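Local coordinates for protein acetamidase (Bacillus halodurans, PDB 2II1) that binds calcium ions and probably hydrolyses carbon-nitrogen bonds, other than peptide bonds, in linear amides, at residues Glu67-Gly72 / Asp174-Ala179. Sequence-based numbering, arbitrary orientation.
Sequences EGARRG and DGALLA
Gly-175 N donates a hydrogen bond to Ala-69 O, 2.8 Å long and nearly straight at the hydrogen. Next to it the methyl groups of Ala-69 and Ala-176 meet, CB to CB 4.4 Å. Both also touch Val-171, and Ala-176 rests on Leu-75.

Beside this backbone bond lies a salt-bridge network. The backbone N of Arg-71 donates a hydrogen bond of 2.9 Å to Asp-174 OD1, reaching it nearly along the C-O bond. The guanidinium of Arg-71 adds only a long, weak salt bridge, with NH1 3.9 Å from OD1. The side chain of Arg-71, extended from CG to NE, crosses that of Asp-174 at about a right angle, CG 3.8 Å from OD1.

The other oxygen serves Arg-70. Its NH1 donates a hydrogen bond to Asp-174 OD2, 2.9 Å long and bent to 147° at the hydrogen, which makes this a salt bridge. OD2 lies in the guanidinium plane, at the edge, while NH1 comes in from above the carboxylate plane. The two planes are 87° apart. The bend at chi2 of Arg-70 (-67°) turns the chain toward the carboxylate, which brings CD to 3.6 Å from Asp-174 CG and lets NH1 reach OD2.

The contact ties the connection between strands 60-67 and 74-84 to the turn leading into strand 176-184. Strands 60-67 and 176-184 are antiparallel neighbours, and Gly-175 also bonds to the backbone of Val-66. With an alanine at Asp-174, Arg-71 N and Arg-70 NH1 would probably both lose their acceptor here, and the Arg-70 guanidinium would be less firmly held.

One carboxylate thus answers two adjacent arginines and a backbone N-H. Since both arginines are exposed, water probably weakens the charge pairing, whereas the Gly-175 to Ala-69 bond joins two buried residues.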
loop_
_atom_site.group_PDB
_atom_site.type_symbol
_atom_site.label_atom_id
_atom_site.label_comp_id
_atom_site.label_asym_id
_atom_site.label_seq_id
_atom_site.Cartn_x
_atom_site.Cartn_y
_atom_site.Cartn_z
ATOM N N GLU A 67 28.251 1.940 -21.732
ATOM C CA GLU A 67 29.732 1.960 -21.599
ATOM C C GLU A 67 30.109 2.858 -20.439
ATOM O O GLU A 67 29.488 3.892 -20.258
ATOM C CB GLU A 67 30.406 2.493 -22.852
ATOM C CG GLU A 67 30.161 1.659 -24.087
ATOM C CD GLU A 67 31.092 1.988 -25.243
ATOM O OE1 GLU A 67 31.867 2.997 -25.216
ATOM O OE2 GLU A 67 31.062 1.205 -26.215
ATOM N N GLY A 68 31.097 2.444 -19.659
ATOM C CA GLY A 68 31.488 3.127 -18.414
ATOM C C GLY A 68 30.863 2.519 -17.161
ATOM O O GLY A 68 31.362 2.746 -16.043
ATOM N N ALA A 69 29.772 1.756 -17.358
ATOM C CA ALA A 69 29.067 1.054 -16.297
ATOM C C ALA A 69 29.829 -0.219 -15.987
ATOM O O ALA A 69 30.080 -1.024 -16.877
ATOM C CB ALA A 69 27.610 0.717 -16.716
ATOM N N ARG A 70 30.165 -0.390 -14.714
ATOM C CA ARG A 70 30.982 -1.487 -14.227
ATOM C C ARG A 70 30.314 -2.145 -13.033
ATOM O O ARG A 70 29.543 -1.512 -12.339
ATOM C CB ARG A 70 32.372 -0.948 -13.831
ATOM C CG ARG A 70 33.162 -0.311 -14.990
ATOM C CD ARG A 70 33.551 -1.384 -16.008
ATOM N NE ARG A 70 34.345 -0.859 -17.108
ATOM C CZ ARG A 70 34.954 -1.607 -18.021
ATOM N NH1 ARG A 70 34.887 -2.934 -17.953
ATOM N NH2 ARG A 70 35.663 -1.028 -18.995
ATOM N N ARG A 71 30.601 -3.417 -12.795
ATOM C CA ARG A 71 30.139 -4.107 -11.581
ATOM C C ARG A 71 30.278 -3.234 -10.344
ATOM O O ARG A 71 31.359 -2.720 -10.078
ATOM C CB ARG A 71 30.956 -5.380 -11.332
ATOM C CG ARG A 71 30.589 -6.547 -12.185
ATOM C CD ARG A 71 31.683 -7.620 -12.234
ATOM N NE ARG A 71 31.145 -8.888 -12.737
ATOM C CZ ARG A 71 30.996 -9.212 -14.027
ATOM N NH1 ARG A 71 31.362 -8.377 -15.010
ATOM N NH2 ARG A 71 30.473 -10.396 -14.343
ATOM N N GLY A 72 29.193 -3.085 -9.585
ATOM C CA GLY A 72 29.170 -2.235 -8.376
ATOM C C GLY A 72 28.577 -0.836 -8.538
ATOM O O GLY A 72 28.207 -0.210 -7.550
ATOM N N ASP A 174 29.422 -5.884 -16.318
ATOM C CA ASP A 174 29.884 -4.639 -16.940
ATOM C C ASP A 174 28.961 -4.281 -18.128
ATOM O O ASP A 174 28.509 -5.168 -18.884
ATOM C CB ASP A 174 31.349 -4.717 -17.386
ATOM C CG ASP A 174 32.366 -4.747 -16.209
ATOM O OD1 ASP A 174 32.046 -4.524 -15.007
ATOM O OD2 ASP A 174 33.538 -5.019 -16.514
ATOM N N GLY A 175 28.673 -2.979 -18.276
ATOM C CA GLY A 175 27.706 -2.510 -19.251
ATOM C C GLY A 175 26.254 -2.531 -18.791
ATOM O O GLY A 175 25.389 -2.000 -19.478
ATOM N N ALA A 176 25.968 -3.171 -17.659
ATOM C CA ALA A 176 24.590 -3.226 -17.061
ATOM C C ALA A 176 23.628 -4.164 -17.794
ATOM O O ALA A 176 23.083 -5.081 -17.183
ATOM C CB ALA A 176 23.975 -1.827 -16.946
ATOM N N LEU A 177 23.428 -3.889 -19.086
ATOM C CA LEU A 177 22.498 -4.611 -19.975
ATOM C C LEU A 177 21.053 -4.395 -19.558
ATOM O O LEU A 177 20.411 -5.282 -18.979
ATOM C CB LEU A 177 22.817 -6.096 -20.082
ATOM C CG LEU A 177 24.252 -6.419 -20.520
ATOM C CD1 LEU A 177 24.430 -7.902 -20.437
ATOM C CD2 LEU A 177 24.576 -5.907 -21.899
ATOM N N LEU A 178 20.572 -3.197 -19.889
ATOM C CA LEU A 178 19.239 -2.693 -19.540
ATOM C C LEU A 178 18.224 -3.113 -20.614
ATOM O O LEU A 178 18.513 -3.061 -21.783
ATOM C CB LEU A 178 19.247 -1.149 -19.438
ATOM C CG LEU A 178 17.974 -0.410 -19.034
ATOM C CD1 LEU A 178 17.424 -0.851 -17.671
ATOM C CD2 LEU A 178 18.188 1.112 -19.029
ATOM N N ALA A 179 17.050 -3.540 -20.174
ATOM C CA ALA A 179 15.979 -3.999 -21.057
ATOM C C ALA A 179 14.675 -3.528 -20.405
ATOM O O ALA A 179 14.603 -3.425 -19.184
ATOM C CB ALA A 179 16.005 -5.553 -21.177
#